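Local coordinates for galactofuranose-binding protein YtfQ (PDB 2VK2) that binds alpha- and beta-galactofuranose in the periplasm and serves as the solute-binding component of the ABC transporter that takes up this sugar, at residues 3-9 with 33-39; 228-233 with 288-292; 129-135 with 192-198. All blocks are in the same frame, centred on the assembly; numbering follows the deposited sequence.

Interaction 1: residues 3-9 with 33-39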
# COMPACT_ATOMS: atom_id res chain seq x y z
N LEU A 3 -15.09 -23.12 -7.53
CA LEU A 3 -14.72 -22.44 -6.29
C LEU A 3 -15.36 -21.06 -6.21
O LEU A 3 -15.41 -20.34 -7.21
CB LEU A 3 -13.20 -22.29 -6.17
CG LEU A 3 -12.37 -23.56 -5.95
CD1 LEU A 3 -10.89 -23.20 -5.90
CD2 LEU A 3 -12.78 -24.28 -4.67
N THR A 4 -15.86 -20.71 -5.03
CA THR A 4 -16.34 -19.37 -4.74
C THR A 4 -15.48 -18.76 -3.64
O THR A 4 -15.31 -19.36 -2.58
CB THR A 4 -17.81 -19.37 -4.29
OG1 THR A 4 -18.64 -19.87 -5.35
CG2 THR A 4 -18.28 -17.96 -3.94
N VAL A 5 -14.94 -17.58 -3.91
CA VAL A 5 -14.10 -16.86 -2.95
C VAL A 5 -14.79 -15.55 -2.57
O VAL A 5 -15.26 -14.82 -3.43
CB VAL A 5 -12.70 -16.57 -3.54
CG1 VAL A 5 -11.88 -15.71 -2.58
CG2 VAL A 5 -11.98 -17.87 -3.85
N GLY A 6 -14.85 -15.28 -1.27
CA GLY A 6 -15.33 -14.00 -0.76
C GLY A 6 -14.13 -13.15 -0.41
O GLY A 6 -13.30 -13.56 0.39
N PHE A 7 -14.03 -11.97 -1.02
CA PHE A 7 -12.92 -11.05 -0.78
C PHE A 7 -13.44 -9.82 -0.05
O PHE A 7 -14.24 -9.05 -0.60
CB PHE A 7 -12.28 -10.68 -2.13
CG PHE A 7 -11.16 -9.65 -2.06
CD1 PHE A 7 -10.41 -9.43 -0.90
CD2 PHE A 7 -10.82 -8.94 -3.21
CE1 PHE A 7 -9.38 -8.49 -0.89
CE2 PHE A 7 -9.79 -8.01 -3.20
CZ PHE A 7 -9.07 -7.78 -2.05
N SER A 8 -13.02 -9.66 1.20
CA SER A 8 -13.27 -8.44 1.95
C SER A 8 -12.18 -7.43 1.61
O SER A 8 -11.05 -7.53 2.09
CB SER A 8 -13.30 -8.71 3.46
OG SER A 8 -13.47 -7.49 4.16
N GLN A 9 -12.55 -6.47 0.77
CA GLN A 9 -11.66 -5.43 0.28
C GLN A 9 -11.81 -4.19 1.18
O GLN A 9 -12.89 -3.94 1.71
CB GLN A 9 -12.04 -5.13 -1.18
CG GLN A 9 -11.23 -4.07 -1.93
CD GLN A 9 -9.73 -4.32 -1.92
OE1 GLN A 9 -9.12 -4.37 -0.86
NE2 GLN A 9 -9.13 -4.46 -3.10
N ILE A 33 -12.99 -19.02 -11.29
CA ILE A 33 -13.35 -18.87 -9.88
C ILE A 33 -14.39 -17.76 -9.76
O ILE A 33 -14.26 -16.71 -10.38
CB ILE A 33 -12.11 -18.54 -9.03
CG1 ILE A 33 -11.15 -19.73 -9.01
CG2 ILE A 33 -12.51 -18.15 -7.60
CD1 ILE A 33 -9.79 -19.43 -8.41
N THR A 34 -15.44 -18.03 -8.98
CA THR A 34 -16.46 -17.03 -8.69
C THR A 34 -15.96 -16.16 -7.54
O THR A 34 -15.72 -16.65 -6.44
CB THR A 34 -17.79 -17.70 -8.30
OG1 THR A 34 -18.24 -18.54 -9.37
CG2 THR A 34 -18.86 -16.66 -7.99
N LEU A 35 -15.79 -14.87 -7.80
CA LEU A 35 -15.26 -13.94 -6.81
C LEU A 35 -16.33 -12.95 -6.40
O LEU A 35 -16.88 -12.23 -7.24
CB LEU A 35 -14.05 -13.20 -7.37
CG LEU A 35 -13.35 -12.24 -6.41
CD1 LEU A 35 -12.73 -12.99 -5.24
CD2 LEU A 35 -12.29 -11.43 -7.15
N LYS A 36 -16.62 -12.91 -5.10
CA LYS A 36 -17.52 -11.92 -4.52
C LYS A 36 -16.68 -10.92 -3.76
O LYS A 36 -15.89 -11.30 -2.89
CB LYS A 36 -18.50 -12.59 -3.56
CG LYS A 36 -19.20 -13.80 -4.14
CD LYS A 36 -20.25 -14.35 -3.20
CE LYS A 36 -21.44 -13.42 -3.09
NZ LYS A 36 -22.61 -14.07 -2.46
N ILE A 37 -16.82 -9.64 -4.09
CA ILE A 37 -16.04 -8.60 -3.44
C ILE A 37 -16.94 -7.71 -2.59
O ILE A 37 -17.91 -7.13 -3.08
CB ILE A 37 -15.27 -7.73 -4.46
CG1 ILE A 37 -14.41 -8.61 -5.38
CG2 ILE A 37 -14.40 -6.72 -3.74
CD1 ILE A 37 -13.60 -7.84 -6.40
N ALA A 38 -16.61 -7.63 -1.30
CA ALA A 38 -17.28 -6.73 -0.38
C ALA A 38 -16.39 -5.52 -0.16
O ALA A 38 -15.19 -5.66 0.09
CB ALA A 38 -17.57 -7.43 0.94
N ASP A 39 -16.97 -4.33 -0.24
CA ASP A 39 -16.24 -3.08 -0.08
C ASP A 39 -16.44 -2.58 1.35
O ASP A 39 -17.56 -2.24 1.73
CB ASP A 39 -16.74 -2.05 -1.10
CG ASP A 39 -15.89 -0.80 -1.13
OD1 ASP A 39 -15.58 -0.25 -0.06
OD2 ASP A 39 -15.55 -0.35 -2.25
O HOH W 1 -17.00 -20.79 -10.18
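Val5 points CG1 away from its own amide nitrogen (chi1 175°), which leaves CG2 beside that N and facing back to Ile33 CG2, 3.8 Å away; Leu35 also has CG trans to N (chi1 -177°) and bends at chi2, laying CD1 against Val5 CG1 at 3.9 Å. The two strands are the parallel pair of a beta-alpha-beta unit, strand 4-9, helix 15-31, strand 34-39, with 34-39 at the margin of the parallel sheet of one lobe of this periplasmic binding protein. Six backbone bonds alternate between them without a break, from Thr34 N to Leu3 O through to Gln9 N to Ala38 O, and Phe7 N to Lys36 O is the shortest at 2.7 Å.

Val5, Phe7, Leu35 and Ile37 share one face: Leu35 and Ile37 pack on helix 15-31, Val5 on helix 252-265. Thr4, Thr34, Lys36 and Ala38 share the other, where Ala38 and Lys36 meet helix 44-57 and Lys36 NZ bonds Gln57. At the sugar-facing end Gln9 turns away from the neighbouring strand, and its amide bonds Arg17, a galactofuranose-binding residue, through OE1. Nearer the backbone, Gln9 CB sits 3.8 Å from Ile37 CG2 and over the rim of one face of the Phe7 ring.

Interaction 2: residues 228-233 with 288-292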
# COMPACT_ATOMS: atom_id res chain seq x y z
N GLY A 228 3.87 2.87 -7.42
CA GLY A 228 4.08 2.86 -8.86
C GLY A 228 2.78 2.92 -9.63
O GLY A 228 2.58 2.17 -10.58
N VAL A 229 1.88 3.82 -9.23
CA VAL A 229 0.66 4.05 -9.99
C VAL A 229 1.01 4.87 -11.23
O VAL A 229 1.98 5.63 -11.22
CB VAL A 229 -0.45 4.75 -9.16
CG1 VAL A 229 -0.77 3.94 -7.91
CG2 VAL A 229 -0.05 6.17 -8.78
N PRO A 230 0.23 4.71 -12.32
CA PRO A 230 0.52 5.46 -13.55
C PRO A 230 0.79 6.95 -13.33
O PRO A 230 1.71 7.50 -13.93
CB PRO A 230 -0.76 5.27 -14.38
CG PRO A 230 -1.29 3.96 -13.94
CD PRO A 230 -0.94 3.83 -12.48
N ASP A 231 0.00 7.59 -12.47
CA ASP A 231 0.11 9.03 -12.27
C ASP A 231 1.41 9.48 -11.62
O ASP A 231 1.81 10.63 -11.79
CB ASP A 231 -1.10 9.58 -11.51
CG ASP A 231 -2.35 9.67 -12.38
OD1 ASP A 231 -2.25 9.43 -13.60
OD2 ASP A 231 -3.43 10.00 -11.85
N ILE A 232 2.10 8.61 -10.88
CA ILE A 232 3.41 9.00 -10.35
C ILE A 232 4.45 9.05 -11.48
O ILE A 232 5.33 9.90 -11.47
CB ILE A 232 3.90 8.11 -9.18
CG1 ILE A 232 4.90 8.88 -8.32
CG2 ILE A 232 4.52 6.82 -9.68
CD1 ILE A 232 4.33 10.12 -7.65
N TYR A 233 4.34 8.14 -12.44
CA TYR A 233 5.26 8.16 -13.58
C TYR A 233 4.98 9.35 -14.50
O TYR A 233 5.90 9.94 -15.05
CB TYR A 233 5.22 6.84 -14.35
CG TYR A 233 5.59 5.67 -13.49
CD1 TYR A 233 6.85 5.57 -12.91
CD2 TYR A 233 4.66 4.66 -13.21
CE1 TYR A 233 7.19 4.49 -12.09
CE2 TYR A 233 4.99 3.58 -12.41
CZ TYR A 233 6.25 3.50 -11.85
OH TYR A 233 6.56 2.43 -11.05
N GLU A 288 8.06 2.47 -17.56
CA GLU A 288 7.18 1.91 -16.53
C GLU A 288 5.72 2.29 -16.76
O GLU A 288 4.83 1.46 -16.58
CB GLU A 288 7.62 2.35 -15.13
CG GLU A 288 8.92 1.71 -14.67
CD GLU A 288 8.88 0.19 -14.72
OE1 GLU A 288 7.91 -0.39 -14.19
OE2 GLU A 288 9.81 -0.41 -15.28
N LEU A 289 5.48 3.53 -17.18
CA LEU A 289 4.13 4.00 -17.51
C LEU A 289 3.50 3.16 -18.62
O LEU A 289 2.30 2.87 -18.59
CB LEU A 289 4.15 5.47 -17.92
CG LEU A 289 2.81 6.13 -18.26
CD1 LEU A 289 1.84 6.03 -17.09
CD2 LEU A 289 3.02 7.58 -18.68
N GLU A 290 4.31 2.77 -19.61
CA GLU A 290 3.86 1.92 -20.70
C GLU A 290 3.51 0.51 -20.23
O GLU A 290 2.60 -0.12 -20.76
CB GLU A 290 4.93 1.84 -21.80
N LYS A 291 4.25 0.01 -19.23
CA LYS A 291 3.99 -1.31 -18.66
C LYS A 291 2.72 -1.32 -17.80
O LYS A 291 1.93 -2.25 -17.88
CB LYS A 291 5.18 -1.78 -17.82
CG LYS A 291 6.41 -2.13 -18.64
CD LYS A 291 7.60 -2.46 -17.75
CE LYS A 291 8.88 -2.61 -18.56
NZ LYS A 291 8.78 -3.71 -19.56
N LYS A 292 2.55 -0.27 -16.99
CA LYS A 292 1.40 -0.15 -16.07
C LYS A 292 0.17 -0.88 -16.59
O LYS A 292 -0.91 -0.81 -16.00
CB LYS A 292 1.04 1.32 -15.83
CG LYS A 292 2.04 2.10 -14.99
CD LYS A 292 2.22 1.51 -13.60
CE LYS A 292 3.46 0.62 -13.50
NZ LYS A 292 3.62 0.06 -12.13
O HOH W 2 6.33 0.18 -12.13
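Tyr233 and Glu288 meet through a CH-pi contact: Glu288 CB stands over the middle of the phenol ring, 3.7 Å from its centroid and 12° off the normal. Ile232 CG2 covers the opposite face, so the ring is sandwiched between its own helix and helix 285-291. The other apolar contacts run beside it. Leu289 CD1 reaches Pro230 CB at 3.8 Å in the first turn of helix 230-237, while Tyr233 CB meets Leu289 CB. The aliphatic part of Lys292 crosses the tyrosine at about a right angle, with CE 3.5 Å from Tyr233 CE2, and its CG packs on Pro230 CG.

The polar contacts gather at the far end of that lysine. Bends at chi2 and chi3 curl the chain back, carrying NZ to Gly228 O at 2.8 Å in the carbonyl plane, although this side chain is poorly ordered. A water accepts from Tyr233 OH and from Lys292 NZ and donates to Glu288 OE1 at 2.7 Å, linking all three groups. A leucine in place of Tyr233 would probably leave this water without one of its donors and Glu288 CB without an aromatic face to lie on.

The arrangement is helix-to-helix packing near the C-terminus, joining helix 285-291 to the start of helix 230-237, which begins three residues after the sugar-binding Asp227 in the periplasmic binding protein fold.

Interaction 3: residues 129-135 with 192-198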
# COMPACT_ATOMS: atom_id res chain seq x y z
N CYS A 129 18.14 18.52 5.26
CA CYS A 129 16.90 18.14 4.59
C CYS A 129 15.82 17.85 5.59
O CYS A 129 15.84 16.85 6.24
CB CYS A 129 17.14 16.92 3.71
SG CYS A 129 15.66 16.42 2.77
N ASN A 130 14.92 18.76 5.69
CA ASN A 130 13.71 18.56 6.48
C ASN A 130 12.66 17.81 5.69
O ASN A 130 12.26 18.23 4.62
CB ASN A 130 13.12 19.90 6.90
CG ASN A 130 13.98 20.60 7.98
OD1 ASN A 130 14.74 20.03 8.65
ND2 ASN A 130 13.78 21.86 8.08
N VAL A 131 12.24 16.69 6.28
CA VAL A 131 11.25 15.82 5.68
C VAL A 131 9.89 16.01 6.34
O VAL A 131 9.81 16.14 7.56
CB VAL A 131 11.67 14.34 5.81
CG1 VAL A 131 10.58 13.40 5.31
CG2 VAL A 131 12.97 14.09 5.07
N VAL A 132 8.84 16.05 5.54
CA VAL A 132 7.48 15.94 6.05
C VAL A 132 6.91 14.61 5.57
O VAL A 132 7.11 14.22 4.41
CB VAL A 132 6.59 17.14 5.65
CG1 VAL A 132 7.18 18.44 6.19
CG2 VAL A 132 6.39 17.22 4.14
N GLU A 133 6.25 13.89 6.47
CA GLU A 133 5.78 12.54 6.19
C GLU A 133 4.26 12.49 6.14
O GLU A 133 3.59 12.92 7.08
CB GLU A 133 6.30 11.57 7.26
CG GLU A 133 5.85 10.12 7.07
CD GLU A 133 6.41 9.20 8.13
OE1 GLU A 133 6.49 9.62 9.30
OE2 GLU A 133 6.75 8.05 7.79
N LEU A 134 3.73 11.96 5.04
CA LEU A 134 2.31 11.67 4.92
C LEU A 134 2.14 10.18 5.15
O LEU A 134 2.47 9.36 4.28
CB LEU A 134 1.80 12.07 3.53
CG LEU A 134 1.87 13.57 3.24
CD1 LEU A 134 1.57 13.86 1.77
CD2 LEU A 134 0.92 14.35 4.14
N GLN A 135 1.66 9.81 6.33
CA GLN A 135 1.49 8.41 6.68
C GLN A 135 0.22 7.84 6.08
O GLN A 135 -0.72 8.56 5.78
CB GLN A 135 1.41 8.22 8.20
CG GLN A 135 2.61 8.71 8.98
CD GLN A 135 2.54 8.32 10.44
OE1 GLN A 135 2.03 7.25 10.78
NE2 GLN A 135 3.03 9.19 11.31
N ILE A 192 10.79 23.09 4.03
CA ILE A 192 10.61 21.68 3.67
C ILE A 192 11.52 21.32 2.49
O ILE A 192 11.52 22.02 1.48
CB ILE A 192 9.15 21.39 3.27
CG1 ILE A 192 8.19 21.74 4.42
CG2 ILE A 192 8.99 19.92 2.88
CD1 ILE A 192 6.73 21.59 4.06
N CYS A 193 12.27 20.23 2.64
CA CYS A 193 13.16 19.71 1.59
C CYS A 193 12.51 18.58 0.80
O CYS A 193 12.72 18.46 -0.41
CB CYS A 193 14.48 19.24 2.23
SG CYS A 193 15.44 17.98 1.32
N MET A 194 11.73 17.74 1.47
CA MET A 194 11.20 16.53 0.86
C MET A 194 9.92 16.08 1.55
O MET A 194 9.78 16.21 2.77
CB MET A 194 12.26 15.43 0.94
CG MET A 194 11.88 14.10 0.32
SD MET A 194 11.39 12.88 1.55
CE MET A 194 11.25 11.42 0.52
N VAL A 195 8.98 15.57 0.76
CA VAL A 195 7.80 14.90 1.30
C VAL A 195 7.92 13.40 1.03
O VAL A 195 8.17 12.98 -0.10
CB VAL A 195 6.46 15.46 0.73
CG1 VAL A 195 6.45 15.48 -0.80
CG2 VAL A 195 5.27 14.66 1.27
N TYR A 196 7.78 12.62 2.11
CA TYR A 196 7.75 11.17 2.06
C TYR A 196 6.31 10.76 2.28
O TYR A 196 5.75 11.01 3.35
CB TYR A 196 8.64 10.57 3.15
CG TYR A 196 8.50 9.07 3.32
CD1 TYR A 196 8.53 8.22 2.21
CD2 TYR A 196 8.34 8.50 4.58
CE1 TYR A 196 8.40 6.85 2.36
CE2 TYR A 196 8.21 7.13 4.73
CZ TYR A 196 8.24 6.30 3.62
OH TYR A 196 8.12 4.94 3.74
N ALA A 197 5.69 10.14 1.28
CA ALA A 197 4.32 9.69 1.40
C ALA A 197 4.28 8.17 1.33
O ALA A 197 4.91 7.56 0.48
CB ALA A 197 3.45 10.30 0.32
N HIS A 198 3.51 7.56 2.23
CA HIS A 198 3.41 6.10 2.28
C HIS A 198 2.73 5.51 1.05
O HIS A 198 2.88 4.32 0.79
CB HIS A 198 2.70 5.65 3.55
CG HIS A 198 3.48 5.90 4.79
ND1 HIS A 198 3.07 5.44 6.02
CD2 HIS A 198 4.66 6.54 5.00
CE1 HIS A 198 3.95 5.81 6.94
NE2 HIS A 198 4.93 6.47 6.34
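A disulfide joins the first residue of strand 129-135 to the residue just before strand 194-197: Cys129 SG and Cys193 SG are bonded at 2.1 Å, with a chi3 of -86°. Both cysteines hold SG trans to the backbone N, which brings the two sulfurs together across the gap between the chains. Beside the bridge, Asn130 O accepts two backbone bonds, from Cys193 N at 2.8 Å and a longer one from Met194 N at 3.2 Å. The regular parallel ladder follows, from Val132 N to Met194 O through to His198 N to Leu134 O.

The other end is polar. His198 NE2 donates to Glu133 OE2 at 2.8 Å; the carboxylate oxygen lies close to the imidazole plane, but the nitrogen approaches it from above the carboxylate plane, and the two groups are turned 79° apart. Gln135 CA sits over one face of the imidazole, 3.6 Å from its centroid. Glu133 also lies alongside Tyr196, its OE2 at the ring edge. The buried carboxylate is further met through OE1 by Lys147 and Ser165, and these partners would be expected to favour its charged form. This end faces the sugar site: Tyr196 OH bonds the backbone O of galactofuranose-binding Arg146, and His198 precedes sugar-binding Asn199.

Val131 CG1 is 3.9 Å from Met194 SD. In this periplasmic binding protein fold strands 160-167 and 222-225 flank the pair, helices 172-185 and 200-212 cover Leu134, and helix 109-124 packs on Val131, Met194 and Tyr196.

Interactions 1 and 3 are both parallel strand pairs, but in different sheets on opposite sides of the chain's centre, with centres about 36 Å apart. Interaction 1 takes in a marginal strand, is only partly buried and relies on backbone bonds and apolar packing. Interaction 3 lies within its sheet, is buried, and adds a disulfide and a histidine-carboxylate bond. Interaction 2 is also buried, yet joins helices: one direct hydrogen bond, a shared water and an aromatic face take the place of a ladder. It lies nearer to interaction 3, about 8 Å between nearest atoms, than to interaction 1, about 13 Å. None of the three touches another.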